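PDB 3MVG: ribosome inactivating type 1 protein from Iris hollandica, which is a single-chain, type 1 member of the plant ribosome-inactivating protein family, whose compact fold joins a mixed beta sheet to a largely helical region. Local coordinates for residues V52-W57 with T131-L136; P61-L66 with A75-N80; T199-L204 with L246-R251. All blocks are in the same frame, centred on the assembly; numbering follows the deposited sequence. Where two conformers were deposited one is given.

Interaction 1: V52-W57 with T131-L136. Unlike the reference sequence in segment 131-136: Thr134 (reference Ser).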
loop_
_atom_site.group_PDB
_atom_site.type_symbol
_atom_site.label_atom_id
_atom_site.label_comp_id
_atom_site.label_asym_id
_atom_site.label_seq_id
_atom_site.Cartn_x
_atom_site.Cartn_y
_atom_site.Cartn_z
ATOM N N VAL A 52 -18.157 -4.948 13.405
ATOM C CA VAL A 52 -16.980 -5.582 12.833
ATOM C C VAL A 52 -16.646 -6.765 13.724
ATOM O O VAL A 52 -16.157 -6.592 14.841
ATOM C CB VAL A 52 -15.782 -4.607 12.750
ATOM C CG1 VAL A 52 -14.552 -5.311 12.185
ATOM C CG2 VAL A 52 -16.137 -3.424 11.878
ATOM N N ARG A 53 -16.958 -7.967 13.243
ATOM C CA ARG A 53 -16.734 -9.171 14.024
ATOM C C ARG A 53 -15.365 -9.746 13.711
ATOM O O ARG A 53 -15.057 -10.052 12.553
ATOM C CB ARG A 53 -17.845 -10.198 13.792
ATOM C CG ARG A 53 -17.740 -11.400 14.735
ATOM C CD ARG A 53 -19.054 -12.144 14.953
ATOM N NE ARG A 53 -19.775 -12.413 13.712
ATOM C CZ ARG A 53 -20.997 -11.959 13.441
ATOM N NH1 ARG A 53 -21.572 -12.255 12.283
ATOM N NH2 ARG A 53 -21.650 -11.213 14.323
ATOM N N LEU A 54 -14.543 -9.869 14.748
ATOM C CA LEU A 54 -13.157 -10.296 14.609
ATOM C C LEU A 54 -12.935 -11.597 15.346
ATOM O O LEU A 54 -13.366 -11.738 16.486
ATOM C CB LEU A 54 -12.229 -9.239 15.199
ATOM C CG LEU A 54 -12.325 -7.822 14.631
ATOM C CD1 LEU A 54 -11.451 -6.899 15.445
ATOM C CD2 LEU A 54 -11.900 -7.816 13.177
ATOM N N PHE A 55 -12.216 -12.521 14.711
ATOM C CA PHE A 55 -11.988 -13.870 15.254
ATOM C C PHE A 55 -10.509 -14.112 15.513
ATOM O O PHE A 55 -9.672 -13.854 14.644
ATOM C CB PHE A 55 -12.503 -14.933 14.278
ATOM C CG PHE A 55 -14.000 -14.934 14.087
ATOM C CD1 PHE A 55 -14.620 -14.002 13.266
ATOM C CD2 PHE A 55 -14.791 -15.909 14.699
ATOM C CE1 PHE A 55 -16.000 -14.017 13.077
ATOM C CE2 PHE A 55 -16.179 -15.934 14.509
ATOM C CZ PHE A 55 -16.781 -14.990 13.701
ATOM N N ASP A 56 -10.188 -14.606 16.707
ATOM C CA ASP A 56 -8.805 -14.918 17.066
ATOM C C ASP A 56 -8.353 -16.274 16.510
ATOM O O ASP A 56 -9.064 -16.865 15.703
ATOM C CB ASP A 56 -8.592 -14.794 18.584
ATOM C CG ASP A 56 -9.232 -15.921 19.387
ATOM O OD1 ASP A 56 -9.719 -16.919 18.801
ATOM O OD2 ASP A 56 -9.244 -15.791 20.629
ATOM N N TRP A 57 -7.175 -16.749 16.915
ATOM C CA TRP A 57 -6.643 -17.996 16.349
ATOM C C TRP A 57 -7.548 -19.199 16.602
ATOM O O TRP A 57 -7.553 -20.139 15.810
ATOM C CB TRP A 57 -5.225 -18.310 16.837
ATOM C CG TRP A 57 -4.163 -17.319 16.434
ATOM C CD1 TRP A 57 -3.411 -16.549 17.272
ATOM C CD2 TRP A 57 -3.724 -17.000 15.102
ATOM N NE1 TRP A 57 -2.533 -15.778 16.557
ATOM C CE2 TRP A 57 -2.707 -16.024 15.222
ATOM C CE3 TRP A 57 -4.084 -17.447 13.825
ATOM C CZ2 TRP A 57 -2.059 -15.476 14.113
ATOM C CZ3 TRP A 57 -3.439 -16.897 12.719
ATOM C CH2 TRP A 57 -2.435 -15.926 12.875
ATOM N N THR A 131 -4.062 -11.488 19.559
ATOM C CA THR A 131 -3.932 -11.366 21.006
ATOM C C THR A 131 -4.924 -10.351 21.578
ATOM O O THR A 131 -5.523 -10.580 22.632
ATOM C CB THR A 131 -2.494 -11.014 21.375
ATOM O OG1 THR A 131 -1.660 -12.117 21.003
ATOM C CG2 THR A 131 -2.351 -10.748 22.873
ATOM N N ALA A 132 -5.122 -9.243 20.871
ATOM C CA ALA A 132 -6.067 -8.222 21.303
ATOM C C ALA A 132 -7.490 -8.775 21.307
ATOM O O ALA A 132 -8.255 -8.521 22.241
ATOM C CB ALA A 132 -5.949 -6.981 20.417
ATOM N N ILE A 133 -7.848 -9.533 20.270
ATOM C CA ILE A 133 -9.161 -10.170 20.232
ATOM C C ILE A 133 -9.344 -11.119 21.411
ATOM O O ILE A 133 -10.359 -11.067 22.105
ATOM C CB ILE A 133 -9.393 -10.939 18.919
ATOM C CG1 ILE A 133 -9.368 -9.993 17.715
ATOM C CG2 ILE A 133 -10.710 -11.721 18.978
ATOM C CD1 ILE A 133 -9.126 -10.741 16.397
ATOM N N THR A 134 -8.357 -11.984 21.643
ATOM C CA THR A 134 -8.436 -12.954 22.744
ATOM C C THR A 134 -8.574 -12.245 24.085
ATOM O O THR A 134 -9.358 -12.666 24.946
ATOM C CB THR A 134 -7.201 -13.866 22.777
ATOM O OG1 THR A 134 -7.128 -14.613 21.565
ATOM C CG2 THR A 134 -7.280 -14.847 23.917
ATOM N N THR A 135 -7.809 -11.172 24.261
ATOM C CA THR A 135 -7.808 -10.426 25.514
ATOM C C THR A 135 -9.183 -9.832 25.790
ATOM O O THR A 135 -9.724 -9.990 26.889
ATOM C CB THR A 135 -6.724 -9.341 25.508
ATOM O OG1 THR A 135 -5.444 -9.964 25.347
ATOM C CG2 THR A 135 -6.719 -8.564 26.815
ATOM N N LEU A 136 -9.780 -9.189 24.791
ATOM C CA LEU A 136 -11.114 -8.651 24.956
ATOM C C LEU A 136 -12.141 -9.763 25.109
ATOM O O LEU A 136 -13.094 -9.631 25.878
ATOM C CB LEU A 136 -11.486 -7.735 23.792
ATOM C CG LEU A 136 -10.672 -6.438 23.679
ATOM C CD1 LEU A 136 -11.311 -5.526 22.648
ATOM C CD2 LEU A 136 -10.545 -5.702 25.023
HETATM O O HOH W 1 -5.567 -15.632 19.563
HETATM O O HOH W 2 -1.220 -14.064 18.617
#
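Ile133 packs on Leu54 and Asp56 in a helix-on-sheet contact of the ribosome-inactivating protein fold: helix 126-138 lies against the end of strand 49-55, an inner strand of the mixed sheet, and against the turn that follows it. Along the helix, Thr131 comes first. It does not touch the other segment directly but is joined to Trp57 by a water that accepts from both Thr131 OG1 and the indole NE1, lying in the plane of the indole at its edge. Another side of the helix, with Ala132, Thr135 and Leu136, packs on helix 146-164, where Ala132 touches Ser151.

Ile133 carries the apolar part of the contact. Its chi1 of -63° puts CG2 anti to the backbone N, and CG2 sits over the backbone where the strand ends, 3.6 Å from Leu54 O and 3.7 Å from Asp56 N. The CG1-CD1 branch comes down on the strand, with CD1 3.6 Å from Leu54 CB and equally near the backbone oxygen of Phe55. The strand is thus met largely through its main chain and one CB, while Leu54 also touches Phe6 and Leu64 on the neighbouring strands.

One residue on, Thr134, a serine in the reference sequence, makes the polar contact. Its side chain crosses that of Asp56 at about a right angle. Asp56 CG lies between its own backbone N and carbonyl carbon (chi1 73°). Arg60 NE forms a salt bridge to OD2, so a charged and a neutral donor share this oxygen, while Thr134 OG1 also accepts a hydrogen bond from a water that in turn accepts from Trp57 N. The direct bond is short, 2.6 Å from Thr134 OG1 to Asp56 OD2, and meets the anti side of the carboxylate, 32° out of its plane.

Interaction 2: P61-L66 with A75-N80; sequences PITLVL and AYQAQN
Strands 61-66 and 75-78 run antiparallel at 161°, their axes 4.5 Å apart at closest approach, with Thr63 opposite Gln77 and Val65 opposite Ala75 as hydrogen-bonded pairs and Leu64 opposite Tyr76 as the non-hydrogen-bonded pair between them. Thr63 and Gln77 exchange two backbone bonds, Thr63 N to Gln77 O at 3.0 Å and Gln77 N to Thr63 O at 2.7 Å. Val65 N gives the next one to Ala75 O. Between these bonds Tyr76 CA approaches Thr63 O at 3.1 Å, a CA-H...O contact that gives this carbonyl a second, weaker neighbour.

On one face the side chains of Thr63 and Gln77 lie side by side and point the same way. Gln77 is extended, with CG anti to the backbone N (chi1 -171°), and its NE2 ends 4.0 Å from Thr63 OG1, too far for a direct hydrogen bond; a water lies between, 2.9 Å from Thr63 OG1 and weakly bonded to Gln77 NE2. Further along the same face Val65 CG2 meets the methyl CB of Ala75, and Phe82 of the next strand touches both Val65 and Gln77.

The other face is largely apolar and looks toward helix 126-138. Leu64 CD2 reaches Tyr76 CB at 4.0 Å, the two side chains crossing obliquely, while the phenol ring leads away from strand 61-66. Ala78 CB lies in the plane of that ring at its edge; Ala78 CB also meets Ile62 CG2 in the conformer given. Ile62 and Tyr76 both touch Leu136 of the helix, and Ile133 adds a further contact to Ile62. Where the strands part, a water bridges Pro61 O and Gln79 N. Strands 61-67 and 72-78, antiparallel and consecutive, form a beta hairpin in the middle of the mixed sheet of the ribosome-inactivating protein fold.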
loop_
_atom_site.group_PDB
_atom_site.type_symbol
_atom_site.label_atom_id
_atom_site.label_comp_id
_atom_site.label_asym_id
_atom_site.label_seq_id
_atom_site.Cartn_x
_atom_site.Cartn_y
_atom_site.Cartn_z
ATOM N N PRO A 61 -14.742 -14.981 18.879
ATOM C CA PRO A 61 -14.996 -13.656 18.335
ATOM C C PRO A 61 -15.225 -12.560 19.365
ATOM O O PRO A 61 -15.628 -12.823 20.499
ATOM C CB PRO A 61 -16.292 -13.863 17.563
ATOM C CG PRO A 61 -17.049 -14.871 18.403
ATOM C CD PRO A 61 -15.997 -15.745 19.068
ATOM N N ILE A 62 -14.921 -11.326 18.969
ATOM C CA ILE A 62 -15.450 -10.115 19.615
ATOM C C ILE A 62 -15.958 -9.205 18.505
ATOM O O ILE A 62 -15.413 -9.239 17.397
ATOM C CB ILE A 62 -14.414 -9.371 20.522
ATOM C CG1 ILE A 62 -13.263 -8.764 19.712
ATOM C CG2 ILE A 62 -13.906 -10.286 21.613
ATOM C CD1 ILE A 62 -13.474 -7.315 19.352
ATOM N N THR A 63 -17.003 -8.420 18.785
ATOM C CA THR A 63 -17.585 -7.541 17.787
ATOM C C THR A 63 -17.344 -6.099 18.163
ATOM O O THR A 63 -17.866 -5.637 19.178
ATOM C CB THR A 63 -19.086 -7.797 17.619
ATOM O OG1 THR A 63 -19.284 -9.172 17.267
ATOM C CG2 THR A 63 -19.681 -6.902 16.522
ATOM N N LEU A 64 -16.568 -5.394 17.349
ATOM C CA LEU A 64 -16.424 -3.957 17.520
ATOM C C LEU A 64 -17.658 -3.254 16.981
ATOM O O LEU A 64 -18.229 -3.676 15.967
ATOM C CB LEU A 64 -15.208 -3.440 16.763
ATOM C CG LEU A 64 -13.836 -4.014 17.108
ATOM C CD1 LEU A 64 -12.793 -3.425 16.171
ATOM C CD2 LEU A 64 -13.480 -3.724 18.558
ATOM N N VAL A 65 -18.073 -2.192 17.657
ATOM C CA VAL A 65 -19.131 -1.331 17.150
ATOM C C VAL A 65 -18.466 -0.057 16.672
ATOM O O VAL A 65 -17.805 0.635 17.453
ATOM C CB VAL A 65 -20.187 -1.020 18.229
ATOM C CG1 VAL A 65 -21.331 -0.194 17.638
ATOM C CG2 VAL A 65 -20.701 -2.313 18.861
ATOM N N LEU A 66 -18.608 0.232 15.384
ATOM C CA LEU A 66 -18.083 1.463 14.821
ATOM C C LEU A 66 -19.209 2.445 14.566
ATOM O O LEU A 66 -20.340 2.061 14.271
ATOM C CB LEU A 66 -17.315 1.191 13.525
ATOM C CG LEU A 66 -15.856 0.745 13.699
ATOM C CD1 LEU A 66 -15.757 -0.585 14.441
ATOM C CD2 LEU A 66 -15.167 0.669 12.342
ATOM N N ALA A 75 -17.779 0.885 21.099
ATOM C CA ALA A 75 -18.158 -0.202 21.997
ATOM C C ALA A 75 -17.645 -1.502 21.423
ATOM O O ALA A 75 -17.216 -1.552 20.269
ATOM C CB ALA A 75 -19.668 -0.260 22.141
ATOM N N TYR A 76 -17.682 -2.559 22.218
ATOM C CA TYR A 76 -17.443 -3.893 21.675
ATOM C C TYR A 76 -18.277 -4.909 22.431
ATOM O O TYR A 76 -18.650 -4.679 23.585
ATOM C CB TYR A 76 -15.939 -4.270 21.673
ATOM C CG TYR A 76 -15.370 -4.536 23.039
ATOM C CD1 TYR A 76 -14.786 -3.514 23.784
ATOM C CD2 TYR A 76 -15.424 -5.816 23.598
ATOM C CE1 TYR A 76 -14.270 -3.758 25.053
ATOM C CE2 TYR A 76 -14.922 -6.068 24.866
ATOM C CZ TYR A 76 -14.349 -5.036 25.590
ATOM O OH TYR A 76 -13.845 -5.246 26.850
ATOM N N GLN A 77 -18.560 -6.033 21.780
ATOM C CA GLN A 77 -19.216 -7.166 22.428
ATOM C C GLN A 77 -18.245 -8.319 22.613
ATOM O O GLN A 77 -17.466 -8.639 21.706
ATOM C CB GLN A 77 -20.400 -7.642 21.599
ATOM C CG GLN A 77 -21.265 -8.685 22.316
ATOM C CD GLN A 77 -22.329 -9.282 21.431
ATOM O OE1 GLN A 77 -23.479 -9.433 21.849
ATOM N NE2 GLN A 77 -21.959 -9.631 20.208
ATOM N N ALA A 78 -18.298 -8.936 23.791
ATOM C CA ALA A 78 -17.529 -10.141 24.088
ATOM C C ALA A 78 -18.391 -11.051 24.932
ATOM O O ALA A 78 -18.937 -10.621 25.943
ATOM C CB ALA A 78 -16.260 -9.790 24.836
ATOM N N GLN A 79 -18.511 -12.308 24.509
ATOM C CA GLN A 79 -19.281 -13.329 25.239
ATOM C C GLN A 79 -20.653 -12.813 25.679
ATOM O O GLN A 79 -21.008 -12.862 26.861
ATOM C CB GLN A 79 -18.483 -13.871 26.428
ATOM C CG GLN A 79 -17.193 -14.575 26.030
ATOM C CD GLN A 79 -16.600 -15.387 27.161
ATOM O OE1 GLN A 79 -17.260 -16.270 27.718
ATOM N NE2 GLN A 79 -15.354 -15.114 27.500
ATOM N N ASN A 80 -21.402 -12.293 24.714
ATOM C CA ASN A 80 -22.791 -11.866 24.918
ATOM C C ASN A 80 -23.005 -10.725 25.930
ATOM O O ASN A 80 -24.066 -10.627 26.560
ATOM C CB ASN A 80 -23.683 -13.072 25.260
ATOM C CG ASN A 80 -25.122 -12.876 24.828
ATOM O OD1 ASN A 80 -25.400 -12.222 23.822
ATOM N ND2 ASN A 80 -26.047 -13.439 25.592
HETATM O O HOH W 3 -17.797 -13.285 22.032
HETATM O O HOH W 4 -19.092 -11.126 19.411
#

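Interaction 3: T199-L204 with L246-R251; sequences TNWQTL and LLLRWR
Trp201 and Gln202, in the first turn of helix 201-210, meet an irregular, rather extended run of chain at Leu246 to Leu248, and the nearest CA atoms, those of Gln202 and Leu248, are 6.1 Å apart. Side chains from both segments fill the space between: Trp201 and Gln202 from the helix, Leu248 from the loop.

Trp201 does most of the work. Its CG stands anti to the backbone N (chi1 -178°), carrying the indole across to the loop. There NE1 gives a hydrogen bond to the backbone oxygen of Leu246, 2.9 Å long. The bond is bent, with an angle of 149° at the hydrogen, and NE1 lies well above the carbonyl plane of Leu246 while the oxygen is itself somewhat tilted from the indole plane.

The benzo part of the same indole meets Leu248. Over one face sits Leu248 CB, 3.8 Å from the centroid of the six-membered ring and displaced toward the rim, a CH-pi contact whose closest pair is Leu248 CB and Trp201 CH2 at 3.5 Å. The leucine side chain crosses the indole at about a right angle, and its two methyls divide: CD1 stays by the ring, 3.9 Å from Trp201 CZ3, while CD2 lies along the extended Gln202, 3.7 Å from its NE2.

Around the indole, Arg164 makes a cation-pi contact and Phe165 meets it at a steep angle. Ser205 OG and Gln209 NE2, further along the helix, bond Leu248 N and O, so the loop is also fastened by its backbone. The indole thus combines an N-H donor to Leu246 O with a benzo face on which Leu248 CB rests, and together the two contacts would be expected to restrict the rotation of the ring.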
loop_
_atom_site.group_PDB
_atom_site.type_symbol
_atom_site.label_atom_id
_atom_site.label_comp_id
_atom_site.label_asym_id
_atom_site.label_seq_id
_atom_site.Cartn_x
_atom_site.Cartn_y
_atom_site.Cartn_z
ATOM N N THR A 199 -3.255 11.639 13.800
ATOM C CA THR A 199 -3.640 12.904 14.447
ATOM C C THR A 199 -4.269 13.902 13.473
ATOM O O THR A 199 -5.092 14.730 13.867
ATOM C CB THR A 199 -2.395 13.554 15.121
ATOM O OG1 THR A 199 -1.797 12.621 16.031
ATOM C CG2 THR A 199 -2.739 14.845 15.858
ATOM N N ASN A 200 -3.881 13.811 12.203
ATOM C CA ASN A 200 -4.283 14.788 11.199
ATOM C C ASN A 200 -5.431 14.367 10.294
ATOM O O ASN A 200 -5.686 15.016 9.276
ATOM C CB ASN A 200 -3.068 15.218 10.376
ATOM C CG ASN A 200 -2.253 16.270 11.083
ATOM O OD1 ASN A 200 -2.615 17.453 11.074
ATOM N ND2 ASN A 200 -1.181 15.852 11.741
ATOM N N TRP A 201 -6.147 13.313 10.675
ATOM C CA TRP A 201 -7.231 12.816 9.835
ATOM C C TRP A 201 -8.333 13.841 9.602
ATOM O O TRP A 201 -8.742 14.053 8.463
ATOM C CB TRP A 201 -7.811 11.529 10.398
ATOM C CG TRP A 201 -8.895 10.952 9.534
ATOM C CD1 TRP A 201 -8.782 10.529 8.232
ATOM C CD2 TRP A 201 -10.260 10.752 9.907
ATOM N NE1 TRP A 201 -9.996 10.063 7.787
ATOM C CE2 TRP A 201 -10.917 10.190 8.794
ATOM C CE3 TRP A 201 -10.985 10.974 11.084
ATOM C CZ2 TRP A 201 -12.264 9.842 8.826
ATOM C CZ3 TRP A 201 -12.317 10.636 11.115
ATOM C CH2 TRP A 201 -12.951 10.071 9.993
ATOM N N GLN A 202 -8.809 14.478 10.668
ATOM C CA GLN A 202 -9.841 15.500 10.515
ATOM C C GLN A 202 -9.337 16.675 9.666
ATOM O O GLN A 202 -10.026 17.123 8.744
ATOM C CB GLN A 202 -10.384 15.988 11.866
ATOM C CG GLN A 202 -11.270 17.225 11.712
ATOM C CD GLN A 202 -12.099 17.569 12.929
ATOM O OE1 GLN A 202 -12.737 18.623 12.965
ATOM N NE2 GLN A 202 -12.129 16.681 13.910
ATOM N N THR A 203 -8.121 17.137 9.950
ATOM C CA THR A 203 -7.543 18.260 9.228
ATOM C C THR A 203 -7.437 17.959 7.734
ATOM O O THR A 203 -7.849 18.773 6.900
ATOM C CB THR A 203 -6.177 18.650 9.818
ATOM O OG1 THR A 203 -6.372 19.121 11.157
ATOM C CG2 THR A 203 -5.507 19.743 9.000
ATOM N N LEU A 204 -6.901 16.788 7.394
ATOM C CA LEU A 204 -6.784 16.391 6.003
ATOM C C LEU A 204 -8.165 16.252 5.359
ATOM O O LEU A 204 -8.369 16.681 4.215
ATOM C CB LEU A 204 -5.983 15.088 5.872
ATOM C CG LEU A 204 -4.472 15.191 6.145
ATOM C CD1 LEU A 204 -3.867 13.818 6.406
ATOM C CD2 LEU A 204 -3.725 15.902 5.009
ATOM N N LEU A 246 -10.922 7.650 3.605
ATOM C CA LEU A 246 -12.255 8.003 4.091
ATOM C C LEU A 246 -12.176 9.433 4.575
ATOM O O LEU A 246 -11.160 9.822 5.160
ATOM C CB LEU A 246 -12.678 7.127 5.277
ATOM C CG LEU A 246 -12.787 5.619 5.073
ATOM C CD1 LEU A 246 -12.989 4.928 6.405
ATOM C CD2 LEU A 246 -13.920 5.296 4.116
ATOM N N LEU A 247 -13.241 10.198 4.357
ATOM C CA LEU A 247 -13.272 11.595 4.787
ATOM C C LEU A 247 -14.279 11.814 5.893
ATOM O O LEU A 247 -15.458 11.477 5.747
ATOM C CB LEU A 247 -13.631 12.525 3.626
ATOM C CG LEU A 247 -12.781 12.468 2.368
ATOM C CD1 LEU A 247 -13.444 13.305 1.298
ATOM C CD2 LEU A 247 -11.362 12.925 2.610
ATOM N N LEU A 248 -13.818 12.404 6.999
ATOM C CA LEU A 248 -14.731 12.898 8.029
ATOM C C LEU A 248 -15.531 14.064 7.446
ATOM O O LEU A 248 -14.938 15.062 7.028
ATOM C CB LEU A 248 -13.946 13.359 9.259
ATOM C CG LEU A 248 -14.791 13.852 10.434
ATOM C CD1 LEU A 248 -15.598 12.705 11.044
ATOM C CD2 LEU A 248 -13.890 14.477 11.473
ATOM N N ARG A 249 -16.853 13.943 7.403
ATOM C CA ARG A 249 -17.675 14.983 6.777
ATOM C C ARG A 249 -17.541 16.300 7.537
ATOM O O ARG A 249 -17.698 16.350 8.763
ATOM C CB ARG A 249 -19.133 14.539 6.671
ATOM C CG ARG A 249 -20.025 15.504 5.881
ATOM C CD ARG A 249 -21.444 14.986 5.752
ATOM N NE ARG A 249 -21.467 13.741 4.985
ATOM C CZ ARG A 249 -22.455 13.341 4.196
ATOM N NH1 ARG A 249 -23.562 14.071 4.068
ATOM N NH2 ARG A 249 -22.340 12.198 3.533
ATOM N N TRP A 250 -17.240 17.354 6.787
ATOM C CA TRP A 250 -17.045 18.688 7.348
ATOM C C TRP A 250 -18.381 19.429 7.462
ATOM O O TRP A 250 -19.122 19.517 6.488
ATOM C CB TRP A 250 -16.053 19.471 6.481
ATOM C CG TRP A 250 -15.776 20.874 6.961
ATOM C CD1 TRP A 250 -15.242 21.238 8.163
ATOM C CD2 TRP A 250 -16.008 22.088 6.239
ATOM N NE1 TRP A 250 -15.136 22.608 8.240
ATOM C CE2 TRP A 250 -15.597 23.153 7.071
ATOM C CE3 TRP A 250 -16.530 22.381 4.971
ATOM C CZ2 TRP A 250 -15.692 24.494 6.678
ATOM C CZ3 TRP A 250 -16.620 23.716 4.579
ATOM C CH2 TRP A 250 -16.206 24.754 5.432
ATOM N N ARG A 251 -18.698 19.938 8.651
ATOM C CA ARG A 251 -17.878 19.767 9.846
ATOM C C ARG A 251 -18.691 19.853 11.122
ATOM O O ARG A 251 -19.887 19.547 11.134
#

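In the fold
Interactions 1 and 2 form one continuous piece of the fold. Their centres are 9 Å apart, and 61-66 with 75-80 is nested within the chain loop closed by 52-57 with 131-136. Strands 49-55 and 61-67 are neighbours in the sheet, with probable hydrogen bonds from Leu64 N to Val52 O (2.8 Å) and from Leu54 N to Ile62 O (2.9 Å); the helix also packs on the hairpin, Leu136 O lying 3.3 Å from Ala78 CB. Interaction 3 is separate, on the opposite side of the chain's centre, its centre 28 Å from that of interaction 1 and 26 Å from that of interaction 2. A bound glycerol, probably from the crystallisation liquor, lies about 5 Å from the Trp201 side chain.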